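Local coordinates for potential RNA-dependent RNA polymerase (Human picobirnavirus, PDB 5I61), which probably catalyses template-directed RNA synthesis from ribonucleoside triphosphates, in both transcription and genome replication of the virus, at residues Y11-N16 with S144-K149; N353-G358 with C396-R401; Y407-M412 with V454-L459. One frame throughout, in Å; residues are numbered along the deposited sequence.

Contacts 2 and 3 share one side of the chain's centre, about 17 Å apart between centres, and touch where Arg401 NH2 lies 4.3 Å from Tyr456 CD2. Contact 2 joins the strand leading into the GDD sequence of polymerase motif C to the turn of the hairpin that probably corresponds to motif E. In contact 3 the chain that follows this hairpin meets the loop before helix 460-468. Contact 1 lies across the chain's centre from both, about 39 Å from contact 2 and 49 Å from contact 3 between centres, where the N-terminal part packs on what is probably the fingers. It is therefore remote from the GDD site.

Contact 1 (Y11-N16 with S144-K149); sequences YFNIPN and SPYFSK
Ser144 and Phe12 meet where the N-terminal part of the chain, between helices 5-11 and 17-28, is laid against strands 168-173 and 176-189, probably part of the fingers. Ser144 CB approaches the rim atom CE1 of Phe12 to 3.3 Å, from an oblique direction, while its hydroxyl has a weak hydrogen bond to Ala181 O. The Phe12 ring is further enclosed by Trp8, Val183 and Leu19.

The peptide bond entering Pro145 is cis. The proline CB packs against the backbone carbonyl of Tyr11, and its own carbonyl faces the chain at Phe12 and Asn13. Pro145 O accepts the Asn13 N-H at 2.8 Å in a nearly straight bond, the donor standing above the carbonyl plane. The same oxygen also receives a CA-H...O contact from Phe12 CA at 3.3 Å, so two successive residues of the N-terminal loop converge on one acceptor.

At Tyr146 the ring is backed by Pro145, whose CG sits 3.7 Å above the ring centre. Asn13 comes obliquely to the CD1 side with its CB at 3.8 Å, the amide and ring planes 72° apart; its CG is anti to the backbone N (chi1 -172°), which brings the amide to CD1. Lys156 adds a cation-pi contact to this ring.

Phe147 adopts left-handed backbone angles and turns its ring toward Tyr22 and Leu19 of helix 17-28. Asn16, the N-cap of that helix, works in two directions: OD1 accepts from Leu19 N, and ND2 donates to Tyr146 O at 3.1 Å, the acceptor lying 7° out of the Asn16 amide plane.

Contact 2 (N353-G358 with C396-R401); sequences NSQCLG and CTYLRR
The hydroxyl end of Tyr398 reaches in between Gln355 CB and Leu357 CB, close to the backbone of Cys356. With CG anti to the backbone N (chi1 174°), the ring extends across the gap, and OH arrives 3.3 Å from Cys356 C and 3.6 Å from Leu357 CB. The two strands run 32° from parallel with their axes 9.7 Å apart, too far for backbone pairing, so side chains span the space between them.

Gln355 crosses the tyrosine at about a right angle. Its CB lies 3.7 Å from Tyr398 CZ, and the amide is turned 56° from the ring plane. One water bridges the polar ends: it donates to Gln355 OE1 at 2.8 Å and lies in the plane of the Tyr398 ring, hydrogen-bonded to OH. The other end of the amide is also engaged, since NE2 donates to Val240 O; both ends of this buried group are thereby fixed in rotation.

Strand 355-357 leads into the GDD sequence of motif C, the palm hairpin that carries catalytic aspartates in RNA-dependent RNA polymerases, whereas strands 395-398 and 401-404 probably form the motif E hairpin. Leu399, in the turn of the latter, donates its backbone N-H to Asp360 OD2 in the GDD sequence, linking the two hairpins a second time.

Leu357 and Leu399 complete the apolar side of the contact against Ala233 of helix 232-235. Leu399 takes up left-handed backbone angles, and its CG sits 3.7 Å above the centre of the Tyr398 ring, covering one face. Its methyl CD2 then reaches on to Leu357 CB at 4.3 Å.

Contact 3 (Y407-M412 with V454-L459); sequences YRVDGM and VKYHPL
Tyr407 sends its hydroxyl to the backbone at Tyr456 and Pro458. The chi1 of -171° sets CG opposite the backbone N and extends the ring across to the other loop, where OH donates to Tyr456 O over a short 2.6 Å. The C=O...O angle is 149°, the donor is tilted 27° from the carbonyl plane, and the acceptor itself lies at the ring edge, near the plane of the tyrosine. Pro458 approaches the ring obliquely, its CD 3.4 Å from Tyr407 OH. The proline N is also near but has no hydrogen to share, so its closeness is packing and not a hydrogen bond. Trp62 meets the Tyr407 ring edge-to-face.

The contact ties the chain that leaves the probable motif E hairpin and runs to strand 416-417 to the connection between helices 435-451 and 460-468, in what is probably the thumb. A type I' turn from Val409 to Met412 (selenomethionine here) forms the tip of the first loop, while a type I turn from Val454 to His457 shapes the second.

Val409 makes a looser apolar contact: its methyl CG2 is 4.4 Å from Tyr456 CD1, oblique to the ring. One face of Tyr456 is backed by Lys455 CG, 3.7 Å above the plane and offset toward the rim. Beyond the tyrosine, His457 points away from Tyr407 and folds back on its own loop. ND1 accepts the Leu459 N-H at 3.0 Å, practically in the imidazole plane, and NE2 is hydrogen-bonded to Glu69 OE2; these bonds at both ring nitrogens fix its rotation just before helix 460-468.

Contact 1 (Y11-N16 with S144-K149)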
loop_
_atom_site.group_PDB
_atom_site.type_symbol
_atom_site.label_atom_id
_atom_site.label_comp_id
_atom_site.label_asym_id
_atom_site.label_seq_id
_atom_site.Cartn_x
_atom_site.Cartn_y
_atom_site.Cartn_z
ATOM N N TYR B 11 13.333 20.503 15.849
ATOM C CA TYR B 11 12.634 19.546 15.009
ATOM C C TYR B 11 11.465 20.200 14.304
ATOM O O TYR B 11 11.164 19.875 13.153
ATOM C CB TYR B 11 12.130 18.375 15.850
ATOM C CG TYR B 11 13.228 17.465 16.344
ATOM C CD1 TYR B 11 13.998 17.783 17.457
ATOM C CD2 TYR B 11 13.495 16.279 15.685
ATOM C CE1 TYR B 11 14.994 16.941 17.887
ATOM C CE2 TYR B 11 14.488 15.436 16.108
ATOM C CZ TYR B 11 15.230 15.757 17.202
ATOM O OH TYR B 11 16.211 14.871 17.585
ATOM N N PHE B 12 10.802 21.120 14.979
ATOM C CA PHE B 12 9.592 21.701 14.454
ATOM C C PHE B 12 9.666 23.204 14.592
ATOM O O PHE B 12 10.299 23.740 15.512
ATOM C CB PHE B 12 8.345 21.099 15.138
ATOM C CG PHE B 12 8.153 19.632 14.807
ATOM C CD1 PHE B 12 7.529 19.249 13.638
ATOM C CD2 PHE B 12 8.678 18.649 15.626
ATOM C CE1 PHE B 12 7.390 17.904 13.307
ATOM C CE2 PHE B 12 8.538 17.315 15.312
ATOM C CZ PHE B 12 7.899 16.939 14.146
ATOM N N ASN B 13 9.068 23.870 13.613
ATOM C CA ASN B 13 8.967 25.320 13.627
ATOM C C ASN B 13 7.984 25.722 14.716
ATOM O O ASN B 13 6.807 25.365 14.656
ATOM C CB ASN B 13 8.514 25.814 12.266
ATOM C CG ASN B 13 8.578 27.292 12.172
ATOM O OD1 ASN B 13 9.567 27.898 12.626
ATOM N ND2 ASN B 13 7.518 27.914 11.633
ATOM N N ILE B 14 8.461 26.446 15.724
ATOM C CA ILE B 14 7.638 26.789 16.875
ATOM C C ILE B 14 7.356 28.288 16.914
ATOM O O ILE B 14 8.254 29.088 16.662
ATOM C CB ILE B 14 8.340 26.296 18.162
ATOM C CG1 ILE B 14 8.329 24.773 18.181
ATOM C CG2 ILE B 14 7.741 26.924 19.424
ATOM C CD1 ILE B 14 6.943 24.224 18.076
ATOM N N PRO B 15 6.112 28.695 17.218
ATOM C CA PRO B 15 4.838 28.005 17.505
ATOM C C PRO B 15 4.242 27.244 16.331
ATOM O O PRO B 15 4.418 27.644 15.176
ATOM C CB PRO B 15 3.875 29.146 17.887
ATOM C CG PRO B 15 4.691 30.382 18.027
ATOM C CD PRO B 15 6.005 30.162 17.360
ATOM N N ASN B 16 3.500 26.181 16.631
ATOM C CA ASN B 16 2.842 25.370 15.604
ATOM C C ASN B 16 1.488 24.929 16.114
ATOM O O ASN B 16 1.321 23.800 16.583
ATOM C CB ASN B 16 3.699 24.165 15.211
ATOM C CG ASN B 16 3.486 23.762 13.759
ATOM O OD1 ASN B 16 2.351 23.681 13.314
ATOM N ND2 ASN B 16 4.578 23.575 13.005
ATOM N N SER B 144 8.049 17.357 9.433
ATOM C CA SER B 144 8.958 18.246 10.132
ATOM C C SER B 144 9.771 19.002 9.079
ATOM O O SER B 144 10.139 18.427 8.049
ATOM C CB SER B 144 9.846 17.470 11.103
ATOM O OG SER B 144 10.950 16.907 10.450
ATOM N N PRO B 145 10.039 20.301 9.322
ATOM C CA PRO B 145 9.675 20.993 10.558
ATOM C C PRO B 145 8.382 21.808 10.536
ATOM O O PRO B 145 7.932 22.207 11.625
ATOM C CB PRO B 145 10.852 21.934 10.752
ATOM C CG PRO B 145 11.124 22.400 9.312
ATOM C CD PRO B 145 10.970 21.111 8.501
ATOM N N TYR B 146 7.806 22.067 9.354
ATOM C CA TYR B 146 6.725 23.045 9.266
ATOM C C TYR B 146 5.343 22.459 9.512
ATOM O O TYR B 146 4.465 23.181 9.979
ATOM C CB TYR B 146 6.742 23.738 7.902
ATOM C CG TYR B 146 8.060 24.397 7.653
ATOM C CD1 TYR B 146 8.499 25.427 8.468
ATOM C CD2 TYR B 146 8.884 23.986 6.624
ATOM C CE1 TYR B 146 9.735 26.026 8.269
ATOM C CE2 TYR B 146 10.109 24.596 6.409
ATOM C CZ TYR B 146 10.532 25.613 7.236
ATOM O OH TYR B 146 11.762 26.211 7.033
ATOM N N PHE B 147 5.122 21.185 9.203
ATOM C CA PHE B 147 3.806 20.555 9.345
ATOM C C PHE B 147 2.723 21.392 8.666
ATOM O O PHE B 147 1.714 21.752 9.269
ATOM C CB PHE B 147 3.461 20.317 10.817
ATOM C CG PHE B 147 2.539 19.146 11.035
ATOM C CD1 PHE B 147 2.977 17.846 10.769
ATOM C CD2 PHE B 147 1.228 19.335 11.492
ATOM C CE1 PHE B 147 2.124 16.751 10.951
ATOM C CE2 PHE B 147 0.376 18.243 11.685
ATOM C CZ PHE B 147 0.824 16.949 11.416
ATOM N N SER B 148 2.965 21.702 7.388
ATOM C CA SER B 148 2.124 22.541 6.539
ATOM C C SER B 148 1.877 21.842 5.206
ATOM O O SER B 148 2.313 20.710 4.977
ATOM C CB SER B 148 2.780 23.905 6.283
ATOM O OG SER B 148 3.177 24.481 7.503
ATOM N N LYS B 149 1.175 22.528 4.307
ATOM C CA LYS B 149 1.084 22.034 2.941
ATOM C C LYS B 149 2.446 22.132 2.280
ATOM O O LYS B 149 3.180 23.093 2.491
ATOM C CB LYS B 149 0.052 22.817 2.137
ATOM C CG LYS B 149 -1.379 22.587 2.590
ATOM C CD LYS B 149 -2.372 22.836 1.458
ATOM C CE LYS B 149 -3.758 23.185 2.012
ATOM N NZ LYS B 149 -4.332 22.084 2.860
#

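Contact 2 (N353-G358 with C396-R401)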
loop_
_atom_site.group_PDB
_atom_site.type_symbol
_atom_site.label_atom_id
_atom_site.label_comp_id
_atom_site.label_asym_id
_atom_site.label_seq_id
_atom_site.Cartn_x
_atom_site.Cartn_y
_atom_site.Cartn_z
ATOM N N ASN B 353 7.046 -15.428 -14.207
ATOM C CA ASN B 353 5.726 -14.812 -14.148
ATOM C C ASN B 353 5.147 -14.788 -12.740
ATOM O O ASN B 353 4.062 -14.252 -12.544
ATOM C CB ASN B 353 4.784 -15.518 -15.116
ATOM C CG ASN B 353 5.391 -15.635 -16.502
ATOM O OD1 ASN B 353 5.584 -14.641 -17.199
ATOM N ND2 ASN B 353 5.705 -16.851 -16.896
ATOM N N SER B 354 5.849 -15.344 -11.767
ATOM C CA SER B 354 5.627 -15.013 -10.369
ATOM C C SER B 354 5.658 -13.496 -10.143
ATOM O O SER B 354 6.330 -12.743 -10.862
ATOM C CB SER B 354 6.708 -15.695 -9.517
ATOM O OG SER B 354 6.749 -17.088 -9.801
ATOM N N GLN B 355 4.933 -13.038 -9.115
ATOM C CA GLN B 355 4.746 -11.603 -8.870
ATOM C C GLN B 355 4.920 -11.295 -7.387
ATOM O O GLN B 355 4.609 -12.129 -6.527
ATOM C CB GLN B 355 3.333 -11.103 -9.314
ATOM C CG GLN B 355 3.130 -11.103 -10.815
ATOM C CD GLN B 355 1.827 -10.408 -11.258
ATOM O OE1 GLN B 355 1.764 -9.162 -11.320
ATOM N NE2 GLN B 355 0.799 -11.214 -11.603
ATOM N N CYS B 356 5.372 -10.079 -7.090
ATOM C CA CYS B 356 5.324 -9.628 -5.713
ATOM C C CYS B 356 5.244 -8.111 -5.663
ATOM O O CYS B 356 5.620 -7.413 -6.613
ATOM C CB CYS B 356 6.531 -10.125 -4.914
ATOM S SG CYS B 356 8.162 -9.611 -5.579
ATOM N N LEU B 357 4.733 -7.614 -4.539
ATOM C CA LEU B 357 4.545 -6.188 -4.311
ATOM C C LEU B 357 4.493 -5.994 -2.803
ATOM O O LEU B 357 3.587 -6.521 -2.148
ATOM C CB LEU B 357 3.260 -5.686 -4.978
ATOM C CG LEU B 357 3.008 -4.180 -5.235
ATOM C CD1 LEU B 357 2.845 -3.372 -3.980
ATOM C CD2 LEU B 357 4.045 -3.532 -6.135
ATOM N N GLY B 358 5.450 -5.239 -2.267
ATOM C CA GLY B 358 5.617 -5.119 -0.827
ATOM C C GLY B 358 5.472 -6.446 -0.104
ATOM O O GLY B 358 6.260 -7.372 -0.324
ATOM N N CYS B 396 -5.450 -18.603 -7.172
ATOM C CA CYS B 396 -4.556 -17.871 -6.282
ATOM C C CYS B 396 -5.238 -16.581 -5.882
ATOM O O CYS B 396 -6.227 -16.173 -6.484
ATOM C CB CYS B 396 -3.216 -17.568 -6.974
ATOM S SG CYS B 396 -3.318 -16.538 -8.467
ATOM N N THR B 397 -4.680 -15.919 -4.881
ATOM C CA THR B 397 -5.097 -14.573 -4.522
ATOM C C THR B 397 -3.873 -13.675 -4.466
ATOM O O THR B 397 -2.774 -14.112 -4.116
ATOM C CB THR B 397 -5.825 -14.538 -3.186
ATOM O OG1 THR B 397 -4.939 -15.043 -2.196
ATOM C CG2 THR B 397 -7.028 -15.477 -3.234
ATOM N N TYR B 398 -4.069 -12.419 -4.838
ATOM C CA TYR B 398 -2.951 -11.496 -4.896
ATOM C C TYR B 398 -3.513 -10.087 -5.015
ATOM O O TYR B 398 -4.393 -9.838 -5.847
ATOM C CB TYR B 398 -2.038 -11.859 -6.069
ATOM C CG TYR B 398 -0.891 -10.899 -6.337
ATOM C CD1 TYR B 398 0.146 -10.731 -5.417
ATOM C CD2 TYR B 398 -0.811 -10.218 -7.554
ATOM C CE1 TYR B 398 1.215 -9.887 -5.690
ATOM C CE2 TYR B 398 0.245 -9.387 -7.841
ATOM C CZ TYR B 398 1.259 -9.218 -6.903
ATOM O OH TYR B 398 2.303 -8.375 -7.190
ATOM N N LEU B 399 -3.027 -9.182 -4.166
ATOM C CA LEU B 399 -3.532 -7.815 -4.080
ATOM C C LEU B 399 -5.040 -7.814 -3.814
ATOM O O LEU B 399 -5.805 -7.056 -4.409
ATOM C CB LEU B 399 -3.155 -7.016 -5.328
ATOM C CG LEU B 399 -1.637 -7.006 -5.583
ATOM C CD1 LEU B 399 -1.250 -6.125 -6.764
ATOM C CD2 LEU B 399 -0.837 -6.639 -4.345
ATOM N N ARG B 400 -5.457 -8.700 -2.904
ATOM C CA ARG B 400 -6.853 -8.927 -2.529
ATOM C C ARG B 400 -7.770 -9.229 -3.720
ATOM O O ARG B 400 -8.979 -8.935 -3.705
ATOM C CB ARG B 400 -7.369 -7.776 -1.677
ATOM C CG ARG B 400 -6.617 -7.746 -0.341
ATOM C CD ARG B 400 -7.455 -6.983 0.614
ATOM N NE ARG B 400 -6.938 -5.641 0.746
ATOM C CZ ARG B 400 -7.543 -4.546 0.341
ATOM N NH1 ARG B 400 -8.698 -4.545 -0.389
ATOM N NH2 ARG B 400 -6.979 -3.382 0.539
ATOM N N ARG B 401 -7.238 -9.886 -4.742
ATOM C CA ARG B 401 -8.084 -10.385 -5.811
ATOM C C ARG B 401 -7.915 -11.892 -5.985
ATOM O O ARG B 401 -6.830 -12.444 -5.789
ATOM C CB ARG B 401 -7.781 -9.674 -7.127
ATOM C CG ARG B 401 -8.096 -8.192 -7.156
ATOM C CD ARG B 401 -7.155 -7.573 -8.160
ATOM N NE ARG B 401 -7.783 -7.321 -9.439
ATOM C CZ ARG B 401 -7.175 -7.401 -10.620
ATOM N NH1 ARG B 401 -5.903 -7.777 -10.711
ATOM N NH2 ARG B 401 -7.867 -7.131 -11.726
HETATM O O HOH W 1 3.170 -7.384 -9.653
#

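Contact 3 (Y407-M412 with V454-L459)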
loop_
_atom_site.group_PDB
_atom_site.type_symbol
_atom_site.label_atom_id
_atom_site.label_comp_id
_atom_site.label_asym_id
_atom_site.label_seq_id
_atom_site.Cartn_x
_atom_site.Cartn_y
_atom_site.Cartn_z
ATOM N N TYR B 407 -10.868 -19.139 -15.070
ATOM C CA TYR B 407 -11.746 -17.970 -15.065
ATOM C C TYR B 407 -11.136 -16.924 -15.983
ATOM O O TYR B 407 -10.293 -16.130 -15.564
ATOM C CB TYR B 407 -11.946 -17.422 -13.655
ATOM C CG TYR B 407 -13.021 -16.355 -13.621
ATOM C CD1 TYR B 407 -14.370 -16.708 -13.581
ATOM C CD2 TYR B 407 -12.696 -15.009 -13.684
ATOM C CE1 TYR B 407 -15.356 -15.758 -13.586
ATOM C CE2 TYR B 407 -13.687 -14.044 -13.712
ATOM C CZ TYR B 407 -15.012 -14.433 -13.652
ATOM O OH TYR B 407 -16.000 -13.503 -13.659
ATOM N N ARG B 408 -11.554 -16.908 -17.243
ATOM C CA ARG B 408 -10.883 -16.075 -18.228
ATOM C C ARG B 408 -11.901 -15.151 -18.863
ATOM O O ARG B 408 -13.039 -15.555 -19.105
ATOM C CB ARG B 408 -10.149 -16.932 -19.282
ATOM C CG ARG B 408 -9.134 -17.939 -18.622
ATOM C CD ARG B 408 -8.043 -18.451 -19.530
ATOM N NE ARG B 408 -7.133 -19.305 -18.774
ATOM C CZ ARG B 408 -5.842 -19.466 -19.031
ATOM N NH1 ARG B 408 -5.270 -18.832 -20.054
ATOM N NH2 ARG B 408 -5.124 -20.237 -18.243
ATOM N N VAL B 409 -11.499 -13.893 -19.034
ATOM C CA VAL B 409 -12.217 -12.877 -19.785
ATOM C C VAL B 409 -11.281 -12.430 -20.899
ATOM O O VAL B 409 -10.170 -11.937 -20.626
ATOM C CB VAL B 409 -12.641 -11.684 -18.902
ATOM C CG1 VAL B 409 -13.168 -10.578 -19.762
ATOM C CG2 VAL B 409 -13.701 -12.097 -17.878
ATOM N N ASP B 410 -11.714 -12.629 -22.142
ATOM C CA ASP B 410 -10.908 -12.396 -23.335
ATOM C C ASP B 410 -9.516 -12.996 -23.203
ATOM O O ASP B 410 -8.512 -12.333 -23.458
ATOM C CB ASP B 410 -10.803 -10.910 -23.640
ATOM C CG ASP B 410 -12.089 -10.341 -24.145
ATOM O OD1 ASP B 410 -12.938 -11.143 -24.593
ATOM O OD2 ASP B 410 -12.258 -9.101 -24.067
ATOM N N GLY B 411 -9.446 -14.254 -22.785
ATOM C CA GLY B 411 -8.181 -14.944 -22.751
ATOM C C GLY B 411 -7.349 -14.710 -21.510
ATOM O O GLY B 411 -6.341 -15.393 -21.330
HETATM N N MSE B 412 -7.760 -13.815 -20.627
HETATM C CA MSE B 412 -6.931 -13.440 -19.491
HETATM C C MSE B 412 -7.519 -13.909 -18.144
HETATM O O MSE B 412 -8.724 -13.842 -17.921
HETATM C CB MSE B 412 -6.742 -11.923 -19.527
HETATM C CG MSE B 412 -6.060 -11.499 -20.868
HETATM SE SE MSE B 412 -4.108 -11.919 -20.812
HETATM C CE MSE B 412 -3.872 -13.607 -21.816
ATOM N N VAL B 454 -14.874 -4.618 -8.671
ATOM C CA VAL B 454 -15.468 -5.935 -8.916
ATOM C C VAL B 454 -15.800 -6.100 -10.384
ATOM O O VAL B 454 -16.634 -6.944 -10.745
ATOM C CB VAL B 454 -16.721 -6.211 -8.054
ATOM C CG1 VAL B 454 -16.369 -6.142 -6.572
ATOM C CG2 VAL B 454 -17.880 -5.293 -8.419
ATOM N N LYS B 455 -15.133 -5.319 -11.243
ATOM C CA LYS B 455 -15.503 -5.295 -12.655
ATOM C C LYS B 455 -15.308 -6.634 -13.368
ATOM O O LYS B 455 -15.782 -6.772 -14.499
ATOM C CB LYS B 455 -14.728 -4.197 -13.387
ATOM C CG LYS B 455 -13.247 -4.493 -13.549
ATOM C CD LYS B 455 -12.537 -3.328 -14.215
ATOM C CE LYS B 455 -11.025 -3.502 -14.126
ATOM N NZ LYS B 455 -10.313 -2.456 -14.943
ATOM N N TYR B 456 -14.686 -7.635 -12.746
ATOM C CA TYR B 456 -14.548 -8.940 -13.386
ATOM C C TYR B 456 -15.245 -10.036 -12.602
ATOM O O TYR B 456 -15.044 -11.224 -12.889
ATOM C CB TYR B 456 -13.071 -9.287 -13.594
ATOM C CG TYR B 456 -12.405 -8.378 -14.613
ATOM C CD1 TYR B 456 -12.929 -8.240 -15.893
ATOM C CD2 TYR B 456 -11.295 -7.603 -14.273
ATOM C CE1 TYR B 456 -12.349 -7.360 -16.819
ATOM C CE2 TYR B 456 -10.703 -6.728 -15.188
ATOM C CZ TYR B 456 -11.228 -6.618 -16.456
ATOM O OH TYR B 456 -10.635 -5.780 -17.370
ATOM N N HIS B 457 -16.037 -9.671 -11.617
ATOM C CA HIS B 457 -16.693 -10.658 -10.776
ATOM C C HIS B 457 -17.817 -11.325 -11.572
ATOM O O HIS B 457 -18.543 -10.650 -12.289
ATOM C CB HIS B 457 -17.245 -9.950 -9.525
ATOM C CG HIS B 457 -17.642 -10.867 -8.411
ATOM N ND1 HIS B 457 -18.778 -11.646 -8.456
ATOM C CD2 HIS B 457 -17.077 -11.093 -7.198
ATOM C CE1 HIS B 457 -18.883 -12.330 -7.330
ATOM N NE2 HIS B 457 -17.865 -12.012 -6.547
ATOM N N PRO B 458 -17.996 -12.639 -11.465
ATOM C CA PRO B 458 -19.073 -13.280 -12.242
ATOM C C PRO B 458 -20.476 -12.792 -11.864
ATOM O O PRO B 458 -21.424 -12.959 -12.649
ATOM C CB PRO B 458 -18.886 -14.777 -11.945
ATOM C CG PRO B 458 -18.200 -14.824 -10.618
ATOM C CD PRO B 458 -17.330 -13.581 -10.543
ATOM N N LEU B 459 -20.650 -12.166 -10.708
ATOM C CA LEU B 459 -21.958 -11.651 -10.309
ATOM C C LEU B 459 -21.988 -10.129 -10.295
ATOM O O LEU B 459 -22.724 -9.524 -9.505
ATOM C CB LEU B 459 -22.360 -12.190 -8.940
ATOM C CG LEU B 459 -22.752 -13.669 -8.852
ATOM C CD1 LEU B 459 -23.294 -14.010 -7.465
ATOM C CD2 LEU B 459 -23.788 -13.974 -9.898
#